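Local atomic coordinates of flagellar hook-associated protein (Burkholderia pseudomallei, PDB entry 4UT1), a protein that probably serves as a structural component of the bacterial flagellum, forming part of the junction between hook and filament. Residues S93-L98 against L292-S297; A84-G89 against K213-A218. All blocks are in the same frame, centred on the assembly; numbering follows the deposited sequence.

Contact 1. Residues S93-L98 against L292-S297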
loop_
_atom_site.group_PDB
_atom_site.type_symbol
_atom_site.label_atom_id
_atom_site.label_comp_id
_atom_site.label_asym_id
_atom_site.label_seq_id
_atom_site.Cartn_x
_atom_site.Cartn_y
_atom_site.Cartn_z
ATOM N N SER A 93 -3.125 -5.914 -27.089
ATOM C CA SER A 93 -2.521 -4.681 -27.581
ATOM C C SER A 93 -3.001 -3.501 -26.752
ATOM O O SER A 93 -2.244 -2.579 -26.497
ATOM C CB SER A 93 -2.831 -4.452 -29.065
ATOM O OG SER A 93 -4.193 -4.130 -29.263
ATOM N N THR A 94 -4.264 -3.529 -26.343
ATOM C CA THR A 94 -4.790 -2.517 -25.428
ATOM C C THR A 94 -4.029 -2.545 -24.091
ATOM O O THR A 94 -3.600 -1.506 -23.594
ATOM C CB THR A 94 -6.302 -2.734 -25.175
ATOM O OG1 THR A 94 -7.017 -2.460 -26.386
ATOM C CG2 THR A 94 -6.810 -1.803 -24.087
ATOM N N TYR A 95 -3.877 -3.738 -23.519
ATOM C CA TYR A 95 -3.171 -3.911 -22.246
ATOM C C TYR A 95 -1.721 -3.445 -22.415
ATOM O O TYR A 95 -1.223 -2.644 -21.618
ATOM C CB TYR A 95 -3.248 -5.375 -21.787
ATOM C CG TYR A 95 -2.825 -5.662 -20.352
ATOM C CD1 TYR A 95 -2.127 -4.724 -19.598
ATOM C CD2 TYR A 95 -3.114 -6.889 -19.760
ATOM C CE1 TYR A 95 -1.733 -5.000 -18.288
ATOM C CE2 TYR A 95 -2.731 -7.170 -18.453
ATOM C CZ TYR A 95 -2.047 -6.224 -17.725
ATOM O OH TYR A 95 -1.663 -6.506 -16.432
ATOM N N TYR A 96 -1.052 -3.928 -23.458
ATOM C CA TYR A 96 0.330 -3.509 -23.715
ATOM C C TYR A 96 0.478 -1.979 -23.762
ATOM O O TYR A 96 1.331 -1.405 -23.073
ATOM C CB TYR A 96 0.872 -4.100 -25.025
ATOM C CG TYR A 96 2.253 -3.559 -25.307
ATOM C CD1 TYR A 96 3.275 -3.737 -24.381
ATOM C CD2 TYR A 96 2.535 -2.838 -26.455
ATOM C CE1 TYR A 96 4.536 -3.230 -24.597
ATOM C CE2 TYR A 96 3.814 -2.325 -26.683
ATOM C CZ TYR A 96 4.802 -2.523 -25.746
ATOM O OH TYR A 96 6.070 -2.019 -25.954
ATOM N N THR A 97 -0.343 -1.324 -24.576
ATOM C CA THR A 97 -0.248 0.121 -24.743
ATOM C C THR A 97 -0.329 0.830 -23.389
ATOM O O THR A 97 0.456 1.738 -23.104
ATOM C CB THR A 97 -1.342 0.654 -25.695
ATOM O OG1 THR A 97 -1.114 0.126 -27.003
ATOM C CG2 THR A 97 -1.301 2.163 -25.767
ATOM N N LEU A 98 -1.240 0.374 -22.536
ATOM C CA LEU A 98 -1.457 1.029 -21.257
ATOM C C LEU A 98 -0.302 0.785 -20.294
ATOM O O LEU A 98 0.135 1.700 -19.596
ATOM C CB LEU A 98 -2.766 0.551 -20.630
ATOM C CG LEU A 98 -4.040 1.037 -21.320
ATOM C CD1 LEU A 98 -5.224 0.289 -20.770
ATOM C CD2 LEU A 98 -4.197 2.530 -21.116
ATOM N N LEU A 292 -8.536 -3.181 -21.204
ATOM C CA LEU A 292 -8.664 -2.055 -20.279
ATOM C C LEU A 292 -8.834 -2.571 -18.863
ATOM O O LEU A 292 -8.150 -2.124 -17.943
ATOM C CB LEU A 292 -9.856 -1.171 -20.646
ATOM C CG LEU A 292 -9.674 -0.218 -21.829
ATOM C CD1 LEU A 292 -11.026 0.161 -22.411
ATOM C CD2 LEU A 292 -8.925 1.033 -21.392
ATOM N N LEU A 293 -9.773 -3.504 -18.701
ATOM C CA LEU A 293 -10.077 -4.073 -17.397
ATOM C C LEU A 293 -8.903 -4.840 -16.790
ATOM O O LEU A 293 -8.615 -4.696 -15.606
ATOM C CB LEU A 293 -11.306 -4.985 -17.502
ATOM C CG LEU A 293 -12.577 -4.249 -17.918
ATOM C CD1 LEU A 293 -13.734 -5.218 -18.166
ATOM C CD2 LEU A 293 -12.956 -3.202 -16.881
ATOM N N ALA A 294 -8.232 -5.667 -17.588
ATOM C CA ALA A 294 -7.078 -6.420 -17.079
ATOM C C ALA A 294 -5.936 -5.500 -16.627
ATOM O O ALA A 294 -5.294 -5.749 -15.605
ATOM C CB ALA A 294 -6.576 -7.395 -18.131
ATOM N N PHE A 295 -5.679 -4.448 -17.398
ATOM C CA PHE A 295 -4.671 -3.458 -17.030
ATOM C C PHE A 295 -5.010 -2.833 -15.685
ATOM O O PHE A 295 -4.151 -2.715 -14.810
ATOM C CB PHE A 295 -4.554 -2.366 -18.110
ATOM C CG PHE A 295 -3.762 -1.155 -17.675
ATOM C CD1 PHE A 295 -2.387 -1.219 -17.541
ATOM C CD2 PHE A 295 -4.401 0.053 -17.405
ATOM C CE1 PHE A 295 -1.665 -0.110 -17.143
ATOM C CE2 PHE A 295 -3.682 1.168 -17.001
ATOM C CZ PHE A 295 -2.309 1.083 -16.868
ATOM N N ARG A 296 -6.272 -2.455 -15.516
ATOM C CA ARG A 296 -6.712 -1.814 -14.282
ATOM C C ARG A 296 -6.539 -2.714 -13.051
ATOM O O ARG A 296 -5.925 -2.307 -12.067
ATOM C CB ARG A 296 -8.181 -1.383 -14.401
ATOM C CG ARG A 296 -8.635 -0.467 -13.267
ATOM C CD ARG A 296 -9.987 0.164 -13.543
ATOM N NE ARG A 296 -11.065 -0.811 -13.549
ATOM C CZ ARG A 296 -12.320 -0.527 -13.886
ATOM N NH1 ARG A 296 -12.640 0.706 -14.240
ATOM N NH2 ARG A 296 -13.251 -1.477 -13.861
ATOM N N SER A 297 -7.069 -3.932 -13.113
ATOM C CA SER A 297 -7.074 -4.811 -11.937
ATOM C C SER A 297 -5.741 -5.528 -11.696
ATOM O O SER A 297 -5.438 -5.897 -10.561
ATOM C CB SER A 297 -8.198 -5.855 -12.050
ATOM O OG SER A 297 -7.989 -6.706 -13.168
#
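Leu98 packs over the ring of Phe295 where the two helices meet. Leu98 CB sits 3.4 Å from the centroid of the Phe295 ring and only 6° off the ring normal, a CH-pi contact in which a methylene bump sits over the middle of an aromatic face. The same leucine sends CD1 into the notch between two side chains of 292-297: it lies 3.5 Å from Phe295 CD2, near the rim of the ring, and 3.8 Å from Leu292 CD2 beyond. One branched side chain thus fills the hollow between residues almost a turn apart.

Tyr95 covers the next patch with a flat surface instead of a bump. Its CG is anti to the backbone N (chi1 -167°), which lays one ring face over the backbone of 294-295, with Phe295 CA 3.5 Å from Tyr95 CE1. Ala294 CB reaches the rim of the same face, 3.9 Å from Tyr95 CD2. CE1 meanwhile lies at the edge of the Phe295 ring, close to its plane, so the phenylalanine is met on a face by Leu98 and at its rim by Tyr95. The tyrosine hydroxyl reaches past this patch to hydrogen-bond Thr299 OG1 further along the second helix.

Thr94 closes the other flank: its CG2 methyl is 3.6 Å from Leu292 N, while OG1 turns back to Ser90 O in its own helix.

The segment axes come within 8.4 Å and cross at -41°, running in broadly the same direction. This pairing of helices 80-106 and 287-322 belongs to the long helical bundle of FlgK, in which helix 134-193 packs on Leu292 through Gln168, Leu169 and Thr172, and Leu611 of helix 593-630 lies against Tyr95.

Contact 2. Residues A84-G89 against K213-A218; sequences AAQTQG and KLSQLA
Thr87 on helix 80-106 meets Ser215 near the C-terminal end of helix 201-215, where the helical part of the FlgK fold turns toward its six-stranded antiparallel sheet, which starts with strand 220-225. Nearest CA atoms, those of Thr87 and Ser215, are 5.2 Å apart, evidence of a close backbone approach.

Along 213-218, Leu214 prepares the turn from within: its carbonyl oxygen accepts from both Leu217 N and Ala218 N, holding the chain curled beyond Ser215. Ser215 then offers two different surfaces. Its OG is hydrogen-bonded to Ser212 O and packs against the aliphatic part of Gln86, with Gln86 CG 3.5 Å from Ser215 OG. Its carbonyl faces Thr87, whose OG1 donates a hydrogen bond of 2.8 Å to Ser215 O. This donor lies in the carbonyl plane, with a C=O...donor angle of 152°. A weaker CA-H...O contact, Thr87 CA to Ser215 O at 3.3 Å, reaches the same oxygen, so hydroxyl and backbone of one residue address it together.

Gln216 comes next and crosses Gln86. The bend of Gln86 at chi2 (69°) brings its amide over the neighbouring methylene, with Gln86 CD 3.6 Å from Gln216 CG. The two amide planes are 49° apart, and their nitrogens stay 3.8 Å from each other (Gln86 NE2 to Gln216 NE2), so the pair meets by packing and not as stacked amides. Leu217 turns away to helix 134-193, where it touches Gln175, Ile176 and Tyr179.

At Ala218 the methyl points away and packs on Leu233 of strand 228-233, whereas the carbonyl turns back to helix 80-106: Ala218 O lies 3.2 Å from Thr87 OG1.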
loop_
_atom_site.group_PDB
_atom_site.type_symbol
_atom_site.label_atom_id
_atom_site.label_comp_id
_atom_site.label_asym_id
_atom_site.label_seq_id
_atom_site.Cartn_x
_atom_site.Cartn_y
_atom_site.Cartn_z
ATOM N N ALA A 84 -12.340 -14.878 -32.057
ATOM C CA ALA A 84 -11.664 -15.142 -30.792
ATOM C C ALA A 84 -10.218 -14.663 -30.837
ATOM O O ALA A 84 -9.726 -14.051 -29.890
ATOM C CB ALA A 84 -11.719 -16.620 -30.457
ATOM N N ALA A 85 -9.539 -14.951 -31.939
ATOM C CA ALA A 85 -8.145 -14.550 -32.091
ATOM C C ALA A 85 -8.048 -13.029 -32.121
ATOM O O ALA A 85 -7.209 -12.432 -31.446
ATOM C CB ALA A 85 -7.549 -15.160 -33.354
ATOM N N GLN A 86 -8.916 -12.407 -32.911
ATOM C CA GLN A 86 -8.941 -10.958 -33.006
ATOM C C GLN A 86 -9.177 -10.322 -31.637
ATOM O O GLN A 86 -8.501 -9.356 -31.276
ATOM C CB GLN A 86 -10.019 -10.492 -33.995
ATOM C CG GLN A 86 -10.176 -8.977 -34.034
ATOM C CD GLN A 86 -8.980 -8.279 -34.650
ATOM O OE1 GLN A 86 -8.125 -7.729 -33.945
ATOM N NE2 GLN A 86 -8.909 -8.298 -35.973
ATOM N N THR A 87 -10.124 -10.862 -30.871
ATOM C CA THR A 87 -10.478 -10.241 -29.601
ATOM C C THR A 87 -9.357 -10.405 -28.564
ATOM O O THR A 87 -9.151 -9.517 -27.738
ATOM C CB THR A 87 -11.814 -10.792 -29.035
ATOM O OG1 THR A 87 -12.403 -9.801 -28.177
ATOM C CG2 THR A 87 -11.604 -12.079 -28.249
ATOM N N GLN A 88 -8.625 -11.517 -28.626
ATOM C CA GLN A 88 -7.436 -11.702 -27.787
ATOM C C GLN A 88 -6.334 -10.721 -28.188
ATOM O O GLN A 88 -5.626 -10.185 -27.336
ATOM C CB GLN A 88 -6.922 -13.146 -27.882
ATOM C CG GLN A 88 -5.584 -13.419 -27.164
ATOM C CD GLN A 88 -5.643 -13.243 -25.649
ATOM O OE1 GLN A 88 -6.632 -12.748 -25.103
ATOM N NE2 GLN A 88 -4.570 -13.650 -24.960
ATOM N N GLY A 89 -6.199 -10.478 -29.485
ATOM C CA GLY A 89 -5.171 -9.584 -29.982
ATOM C C GLY A 89 -5.436 -8.148 -29.572
ATOM O O GLY A 89 -4.520 -7.428 -29.175
ATOM N N LYS A 213 -15.280 -5.484 -36.419
ATOM C CA LYS A 213 -15.089 -4.274 -35.638
ATOM C C LYS A 213 -15.509 -4.498 -34.188
ATOM O O LYS A 213 -14.788 -4.131 -33.268
ATOM C CB LYS A 213 -15.868 -3.106 -36.248
ATOM C CG LYS A 213 -15.522 -2.807 -37.715
ATOM C CD LYS A 213 -14.020 -2.683 -37.957
ATOM C CE LYS A 213 -13.442 -1.411 -37.361
ATOM N NZ LYS A 213 -12.031 -1.181 -37.808
ATOM N N LEU A 214 -16.666 -5.122 -33.989
ATOM C CA LEU A 214 -17.158 -5.408 -32.643
ATOM C C LEU A 214 -16.197 -6.271 -31.797
ATOM O O LEU A 214 -15.979 -5.997 -30.614
ATOM C CB LEU A 214 -18.537 -6.085 -32.739
ATOM C CG LEU A 214 -19.155 -6.590 -31.430
ATOM C CD1 LEU A 214 -19.311 -5.460 -30.416
ATOM C CD2 LEU A 214 -20.505 -7.247 -31.707
ATOM N N SER A 215 -15.617 -7.307 -32.397
ATOM C CA SER A 215 -14.749 -8.208 -31.648
ATOM C C SER A 215 -13.451 -7.519 -31.215
ATOM O O SER A 215 -12.776 -7.989 -30.303
ATOM C CB SER A 215 -14.432 -9.461 -32.471
ATOM O OG SER A 215 -13.671 -9.140 -33.622
ATOM N N GLN A 216 -13.102 -6.413 -31.861
ATOM C CA GLN A 216 -11.940 -5.631 -31.434
ATOM C C GLN A 216 -12.257 -4.834 -30.166
ATOM O O GLN A 216 -11.351 -4.348 -29.475
ATOM C CB GLN A 216 -11.479 -4.688 -32.552
ATOM C CG GLN A 216 -10.975 -5.399 -33.798
ATOM C CD GLN A 216 -10.750 -4.436 -34.949
ATOM O OE1 GLN A 216 -10.564 -3.242 -34.740
ATOM N NE2 GLN A 216 -10.781 -4.949 -36.169
ATOM N N LEU A 217 -13.542 -4.713 -29.849
ATOM C CA LEU A 217 -13.959 -3.938 -28.692
ATOM C C LEU A 217 -14.302 -4.834 -27.508
ATOM O O LEU A 217 -14.128 -4.443 -26.344
ATOM C CB LEU A 217 -15.151 -3.049 -29.043
ATOM C CG LEU A 217 -14.960 -2.112 -30.242
ATOM C CD1 LEU A 217 -16.311 -1.530 -30.645
ATOM C CD2 LEU A 217 -13.943 -1.007 -29.946
ATOM N N ALA A 218 -14.777 -6.039 -27.799
ATOM C CA ALA A 218 -15.183 -6.961 -26.748
ATOM C C ALA A 218 -15.200 -8.385 -27.260
ATOM O O ALA A 218 -15.378 -8.624 -28.450
ATOM C CB ALA A 218 -16.565 -6.584 -26.196
#

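How the contacts relate
Both contacts use helix 80-106, and their centres are 14 Å apart. Along the chain the order is 84-89, 93-98, 213-218, 292-297, so the segments alternate; the first two are separated by just three residues, the last two by the six-stranded antiparallel sheet 220-278. One helix therefore borders the chain both where it enters that sheet and where it returns as helix 287-322. Backbone hydrogen bonds tie Thr87, Gln216 and Leu217 of contact 2 to Gly287, Ala288 and Leu289, which begin the helix used in contact 1. Helices 134-193 and 593-630 touch both contacts, placing them in one elongated helical bundle.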